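Local coordinates for protein MAR1 Ribonuclease (PDB 2B34) that is a putative ribonuclease of the isochorismatase family, probably acting as a hydrolase, whose exact substrate and reaction remain uncertain, at residues P12-L17 against K100-I105; I30-E35 against R139-R144; P53-E58 against N78-D83. All blocks are in the same frame, centred on the assembly; numbering follows the deposited sequence.

Interaction 1: P12-L17 against K100-I105; sequences PTNSAL and KVQNVI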
ATOM      1  N   PRO A  12      21.074 -19.626  -0.603  1.00 25.94           N
ATOM      2  CA  PRO A  12      21.158 -20.701   0.397  1.00 25.83           C
ATOM      3  C   PRO A  12      22.231 -20.526   1.477  1.00 25.70           C
ATOM      4  O   PRO A  12      22.136 -21.160   2.531  1.00 25.71           O
ATOM      5  CB  PRO A  12      21.457 -21.944  -0.451  1.00 25.84           C
ATOM      6  CG  PRO A  12      20.906 -21.608  -1.807  1.00 25.89           C
ATOM      7  CD  PRO A  12      21.210 -20.153  -1.975  1.00 25.94           C
ATOM      8  N   THR A  13      23.230 -19.679   1.228  1.00 25.51           N
ATOM      9  CA  THR A  13      24.348 -19.520   2.167  1.00 25.50           C
ATOM     10  C   THR A  13      24.203 -18.363   3.166  1.00 25.25           C
ATOM     11  O   THR A  13      24.956 -18.292   4.139  1.00 25.20           O
ATOM     12  CB  THR A  13      25.720 -19.417   1.445  1.00 25.47           C
ATOM     13  OG1 THR A  13      25.729 -18.281   0.575  1.00 25.66           O
ATOM     14  CG2 THR A  13      26.008 -20.681   0.637  1.00 25.89           C
ATOM     15  N   ASN A  14      23.241 -17.469   2.936  1.00 24.95           N
ATOM     16  CA  ASN A  14      23.035 -16.327   3.838  1.00 24.64           C
ATOM     17  C   ASN A  14      21.668 -16.303   4.538  1.00 24.20           C
ATOM     18  O   ASN A  14      21.305 -15.302   5.167  1.00 24.21           O
ATOM     19  CB  ASN A  14      23.301 -15.001   3.100  1.00 24.77           C
ATOM     20  CG  ASN A  14      22.233 -14.672   2.057  1.00 25.39           C
ATOM     21  OD1 ASN A  14      21.219 -15.364   1.935  1.00 25.50           O
ATOM     22  ND2 ASN A  14      22.455 -13.590   1.310  1.00 25.09           N
ATOM     23  N   SER A  15      20.931 -17.407   4.433  1.00 23.56           N
ATOM     24  CA  SER A  15      19.529 -17.465   4.849  1.00 23.05           C
ATOM     25  C   SER A  15      19.206 -18.565   5.861  1.00 22.33           C
ATOM     26  O   SER A  15      19.888 -19.587   5.934  1.00 22.08           O
ATOM     27  CB  SER A  15      18.623 -17.633   3.621  1.00 23.14           C
ATOM     28  OG  SER A  15      18.739 -16.526   2.740  1.00 24.34           O
ATOM     29  N   ALA A  16      18.150 -18.339   6.637  1.00 21.59           N
ATOM     30  CA  ALA A  16      17.585 -19.361   7.514  1.00 20.96           C
ATOM     31  C   ALA A  16      16.070 -19.390   7.363  1.00 20.45           C
ATOM     32  O   ALA A  16      15.438 -18.352   7.129  1.00 20.15           O
ATOM     33  CB  ALA A  16      17.973 -19.110   8.973  1.00 20.93           C
ATOM     34  N   LEU A  17      15.495 -20.584   7.487  1.00 19.77           N
ATOM     35  CA  LEU A  17      14.046 -20.729   7.490  1.00 18.74           C
ATOM     36  C   LEU A  17      13.528 -20.833   8.916  1.00 18.36           C
ATOM     37  O   LEU A  17      13.918 -21.722   9.672  1.00 18.09           O
ATOM     38  CB  LEU A  17      13.607 -21.940   6.663  1.00 18.64           C
ATOM     39  CG  LEU A  17      12.111 -22.297   6.674  1.00 18.39           C
ATOM     40  CD1 LEU A  17      11.226 -21.220   6.011  1.00 17.48           C
ATOM     41  CD2 LEU A  17      11.897 -23.647   6.013  1.00 18.27           C
ATOM     42  N   LYS A 100      24.887 -16.154  12.104  1.00 30.23           N
ATOM     43  CA  LYS A 100      25.476 -16.756  10.910  1.00 29.76           C
ATOM     44  C   LYS A 100      24.774 -16.339   9.615  1.00 29.09           C
ATOM     45  O   LYS A 100      25.303 -16.571   8.522  1.00 29.19           O
ATOM     46  CB  LYS A 100      25.466 -18.279  11.023  1.00 29.81           C
ATOM     47  CG  LYS A 100      26.612 -18.872  11.827  1.00 30.43           C
ATOM     48  CD  LYS A 100      26.644 -20.396  11.699  1.00 30.73           C
ATOM     49  CE  LYS A 100      26.872 -20.841  10.245  1.00 32.66           C
ATOM     50  NZ  LYS A 100      26.770 -22.321  10.080  1.00 33.37           N
ATOM     51  N   VAL A 101      23.590 -15.738   9.731  1.00 28.13           N
ATOM     52  CA  VAL A 101      22.799 -15.367   8.549  1.00 27.22           C
ATOM     53  C   VAL A 101      22.491 -13.868   8.456  1.00 26.69           C
ATOM     54  O   VAL A 101      22.612 -13.136   9.438  1.00 26.31           O
ATOM     55  CB  VAL A 101      21.478 -16.194   8.437  1.00 27.30           C
ATOM     56  CG1 VAL A 101      21.785 -17.670   8.241  1.00 27.24           C
ATOM     57  CG2 VAL A 101      20.576 -15.974   9.654  1.00 26.73           C
ATOM     58  N   GLN A 102      22.106 -13.428   7.259  1.00 25.96           N
ATOM     59  CA  GLN A 102      21.697 -12.042   7.019  1.00 25.57           C
ATOM     60  C   GLN A 102      20.211 -11.970   6.670  1.00 24.46           C
ATOM     61  O   GLN A 102      19.604 -10.901   6.727  1.00 24.44           O
ATOM     62  CB  GLN A 102      22.545 -11.415   5.899  1.00 25.41           C
ATOM     63  CG  GLN A 102      24.025 -11.262   6.266  1.00 26.58           C
ATOM     64  CD  GLN A 102      24.932 -10.999   5.067  1.00 26.88           C
ATOM     65  OE1 GLN A 102      24.729 -11.540   3.974  1.00 28.58           O
ATOM     66  NE2 GLN A 102      25.958 -10.180   5.280  1.00 28.78           N
ATOM     67  N   ASN A 103      19.635 -13.122   6.322  1.00 23.46           N
ATOM     68  CA  ASN A 103      18.245 -13.218   5.893  1.00 22.34           C
ATOM     69  C   ASN A 103      17.453 -14.306   6.627  1.00 21.62           C
ATOM     70  O   ASN A 103      17.941 -15.424   6.820  1.00 21.46           O
ATOM     71  CB  ASN A 103      18.190 -13.475   4.386  1.00 22.57           C
ATOM     72  CG  ASN A 103      18.891 -12.392   3.579  1.00 22.80           C
ATOM     73  OD1 ASN A 103      18.386 -11.278   3.438  1.00 22.56           O
ATOM     74  ND2 ASN A 103      20.061 -12.720   3.043  1.00 21.98           N
ATOM     75  N   VAL A 104      16.232 -13.972   7.039  1.00 20.46           N
ATOM     76  CA  VAL A 104      15.317 -14.965   7.590  1.00 19.34           C
ATOM     77  C   VAL A 104      14.054 -15.060   6.736  1.00 18.75           C
ATOM     78  O   VAL A 104      13.384 -14.064   6.473  1.00 18.72           O
ATOM     79  CB  VAL A 104      14.956 -14.704   9.081  1.00 19.16           C
ATOM     80  CG1 VAL A 104      13.847 -15.645   9.550  1.00 18.54           C
ATOM     81  CG2 VAL A 104      16.179 -14.870   9.972  1.00 19.10           C
ATOM     82  N   ILE A 105      13.764 -16.276   6.295  1.00 18.23           N
ATOM     83  CA  ILE A 105      12.526 -16.592   5.602  1.00 17.58           C
ATOM     84  C   ILE A 105      11.554 -17.077   6.672  1.00 17.41           C
ATOM     85  O   ILE A 105      11.870 -17.988   7.440  1.00 17.24           O
ATOM     86  CB  ILE A 105      12.756 -17.665   4.515  1.00 17.54           C
ATOM     87  CG1 ILE A 105      13.883 -17.222   3.564  1.00 17.52           C
ATOM     88  CG2 ILE A 105      11.455 -17.960   3.759  1.00 17.05           C
ATOM     89  CD1 ILE A 105      14.454 -18.325   2.685  1.00 17.49           C
TER

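Interaction 2: I30-E35 against R139-R144; sequences IKYFPE and RSHTDR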
ATOM      1  N   ILE A  30      -7.473 -21.184  12.328  1.00 19.83           N
ATOM      2  CA  ILE A  30      -6.620 -20.361  11.464  1.00 18.95           C
ATOM      3  C   ILE A  30      -7.193 -20.355  10.052  1.00 18.55           C
ATOM      4  O   ILE A  30      -7.438 -21.416   9.479  1.00 18.77           O
ATOM      5  CB  ILE A  30      -5.137 -20.881  11.431  1.00 18.73           C
ATOM      6  CG1 ILE A  30      -4.471 -20.840  12.825  1.00 18.69           C
ATOM      7  CG2 ILE A  30      -4.304 -20.130  10.388  1.00 18.09           C
ATOM      8  CD1 ILE A  30      -4.129 -19.438  13.370  1.00 18.71           C
ATOM      9  N   LYS A  31      -7.411 -19.166   9.496  1.00 18.02           N
ATOM     10  CA  LYS A  31      -7.866 -19.045   8.106  1.00 17.73           C
ATOM     11  C   LYS A  31      -6.850 -19.690   7.175  1.00 17.41           C
ATOM     12  O   LYS A  31      -5.650 -19.429   7.292  1.00 17.40           O
ATOM     13  CB  LYS A  31      -8.090 -17.576   7.718  1.00 17.71           C
ATOM     14  CG  LYS A  31      -9.183 -16.869   8.515  1.00 17.56           C
ATOM     15  CD  LYS A  31     -10.558 -17.488   8.272  1.00 17.58           C
ATOM     16  CE  LYS A  31     -11.634 -16.783   9.099  1.00 18.19           C
ATOM     17  NZ  LYS A  31     -12.996 -17.046   8.552  1.00 18.96           N
ATOM     18  N   TYR A  32      -7.339 -20.545   6.277  1.00 16.96           N
ATOM     19  CA  TYR A  32      -6.511 -21.278   5.314  1.00 16.91           C
ATOM     20  C   TYR A  32      -5.408 -22.123   5.962  1.00 16.94           C
ATOM     21  O   TYR A  32      -4.283 -22.183   5.458  1.00 16.96           O
ATOM     22  CB  TYR A  32      -5.902 -20.333   4.262  1.00 16.84           C
ATOM     23  CG  TYR A  32      -6.893 -19.403   3.600  1.00 16.72           C
ATOM     24  CD1 TYR A  32      -7.657 -19.823   2.508  1.00 16.68           C
ATOM     25  CD2 TYR A  32      -7.064 -18.099   4.062  1.00 16.65           C
ATOM     26  CE1 TYR A  32      -8.568 -18.961   1.892  1.00 16.31           C
ATOM     27  CE2 TYR A  32      -7.969 -17.233   3.457  1.00 16.49           C
ATOM     28  CZ  TYR A  32      -8.717 -17.669   2.376  1.00 16.28           C
ATOM     29  OH  TYR A  32      -9.609 -16.805   1.782  1.00 16.61           O
ATOM     30  N   PHE A  33      -5.729 -22.782   7.075  1.00 17.12           N
ATOM     31  CA  PHE A  33      -4.741 -23.618   7.758  1.00 17.18           C
ATOM     32  C   PHE A  33      -4.173 -24.726   6.845  1.00 17.19           C
ATOM     33  O   PHE A  33      -2.953 -24.849   6.715  1.00 17.10           O
ATOM     34  CB  PHE A  33      -5.293 -24.186   9.073  1.00 17.19           C
ATOM     35  CG  PHE A  33      -4.248 -24.846   9.931  1.00 17.21           C
ATOM     36  CD1 PHE A  33      -3.398 -24.081  10.729  1.00 17.56           C
ATOM     37  CD2 PHE A  33      -4.105 -26.231   9.938  1.00 16.50           C
ATOM     38  CE1 PHE A  33      -2.424 -24.687  11.529  1.00 16.86           C
ATOM     39  CE2 PHE A  33      -3.132 -26.845  10.731  1.00 16.79           C
ATOM     40  CZ  PHE A  33      -2.293 -26.071  11.531  1.00 17.05           C
ATOM     41  N   PRO A  34      -5.049 -25.524   6.198  1.00 17.30           N
ATOM     42  CA  PRO A  34      -4.539 -26.568   5.304  1.00 17.13           C
ATOM     43  C   PRO A  34      -3.631 -26.059   4.176  1.00 17.21           C
ATOM     44  O   PRO A  34      -2.629 -26.706   3.855  1.00 17.16           O
ATOM     45  CB  PRO A  34      -5.819 -27.193   4.743  1.00 17.39           C
ATOM     46  CG  PRO A  34      -6.846 -26.949   5.811  1.00 17.27           C
ATOM     47  CD  PRO A  34      -6.525 -25.557   6.266  1.00 17.28           C
ATOM     48  N   GLU A  35      -3.983 -24.916   3.588  1.00 17.17           N
ATOM     49  CA  GLU A  35      -3.207 -24.309   2.497  1.00 16.94           C
ATOM     50  C   GLU A  35      -1.812 -23.903   2.968  1.00 16.83           C
ATOM     51  O   GLU A  35      -0.804 -24.181   2.313  1.00 16.80           O
ATOM     52  CB  GLU A  35      -3.940 -23.075   1.947  1.00 16.74           C
ATOM     53  CG  GLU A  35      -5.207 -23.370   1.149  1.00 16.66           C
ATOM     54  CD  GLU A  35      -6.479 -23.417   1.987  1.00 17.15           C
ATOM     55  OE1 GLU A  35      -6.418 -23.706   3.197  1.00 18.04           O
ATOM     56  OE2 GLU A  35      -7.563 -23.173   1.422  1.00 17.52           O
ATOM     57  N   ARG A 139      -6.269 -16.162  12.777  1.00 15.68           N
ATOM     58  CA  ARG A 139      -7.660 -16.560  13.011  1.00 16.13           C
ATOM     59  C   ARG A 139      -8.626 -15.634  12.265  1.00 15.81           C
ATOM     60  O   ARG A 139      -9.619 -16.083  11.697  1.00 15.87           O
ATOM     61  CB  ARG A 139      -7.969 -16.588  14.516  1.00 15.98           C
ATOM     62  CG  ARG A 139      -9.418 -16.925  14.865  1.00 16.81           C
ATOM     63  CD  ARG A 139      -9.627 -17.158  16.368  1.00 16.77           C
ATOM     64  NE  ARG A 139      -9.247 -15.995  17.171  1.00 18.09           N
ATOM     65  CZ  ARG A 139      -9.808 -15.658  18.331  1.00 18.09           C
ATOM     66  NH1 ARG A 139     -10.797 -16.388  18.839  1.00 17.11           N
ATOM     67  NH2 ARG A 139      -9.386 -14.577  18.978  1.00 17.31           N
ATOM     68  N   SER A 140      -8.312 -14.341  12.262  1.00 15.92           N
ATOM     69  CA  SER A 140      -9.107 -13.329  11.572  1.00 15.64           C
ATOM     70  C   SER A 140      -8.413 -12.823  10.307  1.00 15.45           C
ATOM     71  O   SER A 140      -7.205 -12.579  10.317  1.00 15.43           O
ATOM     72  CB  SER A 140      -9.362 -12.152  12.511  1.00 15.70           C
ATOM     73  OG  SER A 140      -9.723 -10.996  11.781  1.00 16.60           O
ATOM     74  N   HIS A 141      -9.188 -12.657   9.234  1.00 15.20           N
ATOM     75  CA  HIS A 141      -8.702 -12.065   7.980  1.00 14.85           C
ATOM     76  C   HIS A 141      -8.135 -10.654   8.164  1.00 14.75           C
ATOM     77  O   HIS A 141      -7.119 -10.306   7.560  1.00 14.42           O
ATOM     78  CB  HIS A 141      -9.821 -12.004   6.933  1.00 14.67           C
ATOM     79  CG  HIS A 141     -10.249 -13.341   6.411  1.00 15.03           C
ATOM     80  ND1 HIS A 141     -11.562 -13.764   6.442  1.00 14.46           N
ATOM     81  CD2 HIS A 141      -9.545 -14.346   5.837  1.00 14.19           C
ATOM     82  CE1 HIS A 141     -11.647 -14.968   5.908  1.00 14.61           C
ATOM     83  NE2 HIS A 141     -10.437 -15.345   5.534  1.00 15.97           N
ATOM     84  N   THR A 142      -8.813  -9.847   8.981  1.00 14.64           N
ATOM     85  CA  THR A 142      -8.406  -8.463   9.238  1.00 14.83           C
ATOM     86  C   THR A 142      -7.051  -8.415   9.940  1.00 14.52           C
ATOM     87  O   THR A 142      -6.185  -7.610   9.575  1.00 14.49           O
ATOM     88  CB  THR A 142      -9.489  -7.699  10.045  1.00 14.81           C
ATOM     89  OG1 THR A 142     -10.722  -7.727   9.316  1.00 16.15           O
ATOM     90  CG2 THR A 142      -9.091  -6.240  10.277  1.00 14.92           C
ATOM     91  N   ASP A 143      -6.876  -9.283  10.935  1.00 14.33           N
ATOM     92  CA  ASP A 143      -5.606  -9.411  11.659  1.00 14.43           C
ATOM     93  C   ASP A 143      -4.442  -9.744  10.722  1.00 14.30           C
ATOM     94  O   ASP A 143      -3.386  -9.119  10.799  1.00 14.50           O
ATOM     95  CB  ASP A 143      -5.723 -10.467  12.769  1.00 14.28           C
ATOM     96  CG  ASP A 143      -6.396  -9.926  14.024  1.00 14.83           C
ATOM     97  OD1 ASP A 143      -6.412  -8.691  14.213  1.00 15.56           O
ATOM     98  OD2 ASP A 143      -6.909 -10.736  14.824  1.00 14.00           O
ATOM     99  N   ARG A 144      -4.659 -10.725   9.846  1.00 14.36           N
ATOM    100  CA  ARG A 144      -3.675 -11.158   8.848  1.00 14.19           C
ATOM    101  C   ARG A 144      -3.351 -10.037   7.853  1.00 14.53           C
ATOM    102  O   ARG A 144      -2.179  -9.772   7.565  1.00 14.44           O
ATOM    103  CB  ARG A 144      -4.208 -12.382   8.091  1.00 14.20           C
ATOM    104  CG  ARG A 144      -3.212 -13.033   7.125  1.00 13.98           C
ATOM    105  CD  ARG A 144      -3.902 -14.044   6.216  1.00 13.83           C
ATOM    106  NE  ARG A 144      -2.959 -14.695   5.303  1.00 13.18           N
ATOM    107  CZ  ARG A 144      -3.302 -15.347   4.197  1.00 12.54           C
ATOM    108  NH1 ARG A 144      -4.576 -15.431   3.829  1.00 12.53           N
ATOM    109  NH2 ARG A 144      -2.361 -15.902   3.439  1.00 11.84           N
TER

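Interaction 3: P53-E58 against N78-D83; sequences PTIVTE and NTPIFD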
ATOM      1  N   PRO A  53      19.679 -23.644   6.873  1.00 20.50           N
ATOM      2  CA  PRO A  53      19.372 -23.882   8.280  1.00 20.16           C
ATOM      3  C   PRO A  53      17.905 -23.596   8.578  1.00 19.88           C
ATOM      4  O   PRO A  53      17.383 -22.548   8.186  1.00 19.75           O
ATOM      5  CB  PRO A  53      20.268 -22.876   9.008  1.00 20.26           C
ATOM      6  CG  PRO A  53      21.382 -22.627   8.075  1.00 20.40           C
ATOM      7  CD  PRO A  53      20.798 -22.699   6.711  1.00 20.36           C
ATOM      8  N   THR A  54      17.246 -24.545   9.236  1.00 19.45           N
ATOM      9  CA  THR A  54      15.839 -24.413   9.605  1.00 19.01           C
ATOM     10  C   THR A  54      15.707 -24.393  11.124  1.00 18.69           C
ATOM     11  O   THR A  54      16.374 -25.162  11.822  1.00 18.41           O
ATOM     12  CB  THR A  54      14.987 -25.561   9.009  1.00 18.96           C
ATOM     13  OG1 THR A  54      15.160 -25.596   7.586  1.00 19.65           O
ATOM     14  CG2 THR A  54      13.503 -25.369   9.321  1.00 18.79           C
ATOM     15  N   ILE A  55      14.849 -23.500  11.616  1.00 18.37           N
ATOM     16  CA  ILE A  55      14.528 -23.381  13.035  1.00 18.00           C
ATOM     17  C   ILE A  55      13.010 -23.465  13.202  1.00 17.99           C
ATOM     18  O   ILE A  55      12.262 -22.800  12.489  1.00 18.12           O
ATOM     19  CB  ILE A  55      15.041 -22.029  13.633  1.00 18.05           C
ATOM     20  CG1 ILE A  55      16.562 -21.864  13.449  1.00 17.82           C
ATOM     21  CG2 ILE A  55      14.615 -21.871  15.105  1.00 17.72           C
ATOM     22  CD1 ILE A  55      17.436 -22.663  14.433  1.00 17.69           C
ATOM     23  N   VAL A  56      12.564 -24.286  14.149  1.00 17.86           N
ATOM     24  CA  VAL A  56      11.142 -24.443  14.439  1.00 17.68           C
ATOM     25  C   VAL A  56      10.875 -24.066  15.896  1.00 17.82           C
ATOM     26  O   VAL A  56      11.599 -24.497  16.796  1.00 17.58           O
ATOM     27  CB  VAL A  56      10.657 -25.900  14.183  1.00 17.57           C
ATOM     28  CG1 VAL A  56       9.141 -26.022  14.366  1.00 17.55           C
ATOM     29  CG2 VAL A  56      11.056 -26.377  12.792  1.00 17.42           C
ATOM     30  N   THR A  57       9.848 -23.249  16.122  1.00 17.94           N
ATOM     31  CA  THR A  57       9.373 -22.985  17.481  1.00 18.25           C
ATOM     32  C   THR A  57       7.972 -23.541  17.692  1.00 18.63           C
ATOM     33  O   THR A  57       7.172 -23.619  16.753  1.00 18.60           O
ATOM     34  CB  THR A  57       9.365 -21.477  17.851  1.00 18.16           C
ATOM     35  OG1 THR A  57       8.509 -20.753  16.951  1.00 18.06           O
ATOM     36  CG2 THR A  57      10.781 -20.894  17.829  1.00 18.02           C
ATOM     37  N   GLU A  58       7.688 -23.920  18.935  1.00 18.95           N
ATOM     38  CA  GLU A  58       6.347 -24.320  19.344  1.00 19.56           C
ATOM     39  C   GLU A  58       5.929 -23.513  20.574  1.00 20.17           C
ATOM     40  O   GLU A  58       6.647 -23.476  21.577  1.00 19.98           O
ATOM     41  CB  GLU A  58       6.290 -25.824  19.630  1.00 19.38           C
ATOM     42  CG  GLU A  58       6.769 -26.691  18.468  1.00 19.03           C
ATOM     43  CD  GLU A  58       6.719 -28.180  18.756  1.00 19.03           C
ATOM     44  OE1 GLU A  58       6.731 -28.568  19.941  1.00 17.25           O
ATOM     45  OE2 GLU A  58       6.673 -28.966  17.782  1.00 18.58           O
ATOM     46  N   ASN A  78      19.033 -32.287  11.129  1.00 26.12           N
ATOM     47  CA  ASN A  78      19.412 -31.835  12.474  1.00 25.72           C
ATOM     48  C   ASN A  78      18.685 -30.556  12.909  1.00 25.16           C
ATOM     49  O   ASN A  78      19.279 -29.679  13.543  1.00 24.94           O
ATOM     50  CB  ASN A  78      20.936 -31.642  12.562  1.00 26.16           C
ATOM     51  CG  ASN A  78      21.710 -32.947  12.392  1.00 27.03           C
ATOM     52  OD1 ASN A  78      21.555 -33.884  13.180  1.00 28.21           O
ATOM     53  ND2 ASN A  78      22.562 -33.002  11.367  1.00 27.11           N
ATOM     54  N   THR A  79      17.399 -30.466  12.573  1.00 24.35           N
ATOM     55  CA  THR A  79      16.607 -29.258  12.804  1.00 23.75           C
ATOM     56  C   THR A  79      16.189 -29.094  14.267  1.00 23.42           C
ATOM     57  O   THR A  79      15.494 -29.953  14.817  1.00 23.25           O
ATOM     58  CB  THR A  79      15.366 -29.207  11.875  1.00 23.68           C
ATOM     59  OG1 THR A  79      15.797 -29.124  10.514  1.00 23.60           O
ATOM     60  CG2 THR A  79      14.480 -28.000  12.188  1.00 23.54           C
ATOM     61  N   PRO A  80      16.615 -27.982  14.900  1.00 23.12           N
ATOM     62  CA  PRO A  80      16.196 -27.665  16.263  1.00 22.91           C
ATOM     63  C   PRO A  80      14.711 -27.312  16.333  1.00 22.63           C
ATOM     64  O   PRO A  80      14.179 -26.668  15.426  1.00 22.48           O
ATOM     65  CB  PRO A  80      17.036 -26.428  16.617  1.00 22.76           C
ATOM     66  CG  PRO A  80      18.109 -26.362  15.596  1.00 23.09           C
ATOM     67  CD  PRO A  80      17.521 -26.952  14.363  1.00 23.03           C
ATOM     68  N   ILE A  81      14.060 -27.754  17.404  1.00 22.45           N
ATOM     69  CA  ILE A  81      12.686 -27.374  17.704  1.00 22.55           C
ATOM     70  C   ILE A  81      12.646 -26.892  19.145  1.00 22.51           C
ATOM     71  O   ILE A  81      12.867 -27.673  20.073  1.00 22.33           O
ATOM     72  CB  ILE A  81      11.689 -28.549  17.520  1.00 22.47           C
ATOM     73  CG1 ILE A  81      11.654 -29.013  16.058  1.00 22.49           C
ATOM     74  CG2 ILE A  81      10.288 -28.144  18.009  1.00 22.34           C
ATOM     75  CD1 ILE A  81      10.995 -30.379  15.841  1.00 22.65           C
ATOM     76  N   PHE A  82      12.363 -25.604  19.323  1.00 22.64           N
ATOM     77  CA  PHE A  82      12.356 -24.987  20.648  1.00 22.80           C
ATOM     78  C   PHE A  82      10.944 -24.641  21.110  1.00 22.91           C
ATOM     79  O   PHE A  82      10.120 -24.176  20.320  1.00 22.84           O
ATOM     80  CB  PHE A  82      13.223 -23.724  20.665  1.00 22.71           C
ATOM     81  CG  PHE A  82      14.648 -23.946  20.223  1.00 23.47           C
ATOM     82  CD1 PHE A  82      15.473 -24.846  20.896  1.00 23.93           C
ATOM     83  CD2 PHE A  82      15.170 -23.236  19.143  1.00 23.79           C
ATOM     84  CE1 PHE A  82      16.795 -25.047  20.488  1.00 24.59           C
ATOM     85  CE2 PHE A  82      16.486 -23.426  18.729  1.00 24.04           C
ATOM     86  CZ  PHE A  82      17.301 -24.334  19.402  1.00 23.98           C
ATOM     87  N   ASP A  83      10.671 -24.868  22.391  1.00 22.77           N
ATOM     88  CA  ASP A  83       9.416 -24.413  22.981  1.00 23.04           C
ATOM     89  C   ASP A  83       9.580 -23.014  23.576  1.00 22.95           C
ATOM     90  O   ASP A  83      10.689 -22.600  23.919  1.00 22.91           O
ATOM     91  CB  ASP A  83       8.891 -25.409  24.024  1.00 23.23           C
ATOM     92  CG  ASP A  83       9.793 -25.522  25.243  1.00 24.04           C
ATOM     93  OD1 ASP A  83      10.981 -25.873  25.089  1.00 24.12           O
ATOM     94  OD2 ASP A  83       9.299 -25.273  26.363  1.00 25.80           O
TER
HETATM   95  O   HOH W   1      17.792 -27.441   9.669  1.00 16.55           O

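Interaction 1: P12-L17 against K100-I105
The carboxamide of N103 presents its ND2 to one face of the N14 amide, 3.1 Å from N14 CG, and the two amide planes are inclined by 59°. The N14 amide is held at its polar atoms by the chain just before it: ND2 donates to the carbonyl of R9, and OD1 accepts from the backbone N of N11. The two ND2 atoms of N14 and N103, both donors, are close without bonding to each other. The flat group of Q102 passes at about a right angle, with its OE1 3.8 Å from N14 CB. Behind these groups, the carbonyl oxygen of N14 is gripped by two backbone donors, N of Q102 at 2.9 Å and N of N103 at 3.0 Å; the N103 donor approaches nearly along the C=O axis, whereas that of Q102 is tilted from the carbonyl plane. From here the chains run on as neighbouring parallel strands, 15-20 and 103-109, in the middle of the six-stranded sheet of the isochorismatase fold. A16 sits between the next two rungs: its N donates to N103 O, and its O accepts from I105 N at 2.8 Å. On the face carrying A16 and V104, V101 reaches in from the preceding loop, its CG2 4.1 Å from A16 CB and its CG1 3.5 Å from S15 O. The face of S15, N103, L17 and I105 is apolar further along. L17 CG stands opposite its own backbone N (chi1 175°), bringing CD1 to 4.0 Å from I105 CG2 beneath L43 and I44 of helix 33-49.

Interaction 2: I30-E35 against R139-R144
K31 lies across one face of the H141 imidazole, and this is the close-packed part of the contact. Its CG stands 3.9 Å from the ring centroid and 25° off the ring normal, a CH-pi approach shifted toward the rim. The same CG is 3.3 Å from the carbonyl oxygen of R139, wedged between backbone and ring. A bend in the lysine chain at CB-CG (chi2 -64°) turns the methylenes along the imidazole instead of letting them run straight outward. Y32 meets the same ring differently, rim to rim, with centroids 5.9 Å apart and planes at 55°. Its CD2 also comes within 3.7 Å of NH1 of R144, whose extended chain carries the guanidinium to the carbonyls of V136 and V133 and to T191, fixing the group that the tyrosine leans on. Packing is looser around I30, where CD1 stops 4.0 Å from R139 N. The outer side of the contact is given over to other subunits: the R139 side chain leads away from K31 to form a salt bridge with E162 of a second subunit and to donate to the carbonyls of I184 and L185 of that subunit, while L199 of a third subunit packs on H141. A type II turn from I30 to F33 brings Y32 to the N-cap of helix 33-49, and S140 caps helix 141-154 through a weak bond from D143 N to its OG. Two helix starts thus meet beyond the carboxy ends of strands 15-20 and 128-137, as expected of strand-to-helix loops at the carboxy-terminal edge of a parallel alpha/beta sheet.

Interaction 3: P53-E58 against N78-D83
The side chain of E58 crosses I81 obliquely, the isoleucine lying diagonally across on the face that also carries V56. From CB, the first torsion places CG on the far side from the carbonyl carbon (chi1 -55°), and CG passes 3.8 Å from I81 CG2. The chain then runs straight on, so that CD comes within 3.6 Å of the same methyl and OE2 within 3.7 Å of it. At the tip the carboxylate has polar partners outside the two strands: OE1 bonds to ND1 of H66 and OE2 to OG1 of T67. Replacing this glutamate with an alanine would probably leave H66 and T67 without their carboxylate mate and open a gap beside the I81 methyl. V56 continues the same face, its CB 3.8 Å from I81 CG1, and T79 CG2 closes in from the preceding loop, 3.8 Å from V56 CG2. These strands, 54-59 and 81-84, are the edge pair of the parallel alpha/beta sheet, joined in sequence by a crossover through helices 61-64 and 69-74, with 81-84 the outermost strand on this side of the chain. The ladder consists of three backbone bonds: V56 N to P80 O, F82 N to V56 O at 2.9 Å, and E58 N to F82 O. On the face of T57 and F82, I55 supplies the apolar contact, its CG2 loosely beside CD2 of the F82 ring and its CD1 3.9 Å from P80 CG. Before the ladder begins the backbones stand farther apart, and one water joins the T54 backbone to the T79 hydroxyl, accepting from T54 N and donating to T79 OG1 at 2.7 Å; that hydroxyl also bonds to the carbonyl of A76.

Interactions 1 and 3 belong to one sheet and touch directly, L17 and the 53-55 backbone linking strand 15-20 to strand 54-59; their centres lie about 14 Å apart. The order across the sheet is 81-84, 54-59, 15-20, 103-109. Interaction 2 sits apart, its centre about 26 Å from interaction 1 and about 23 Å from interaction 3, on the opposite side of the chain's centre from interaction 1. Along the chain, interaction 3 is nested inside the loops closed by both others, while interactions 1 and 2 interleave. Interactions 1 and 3 build the sheet core, while interaction 2 joins two helix starts where other subunits pack. Strand 15-20 runs toward it, ending at C20, disulfide-bonded to C114.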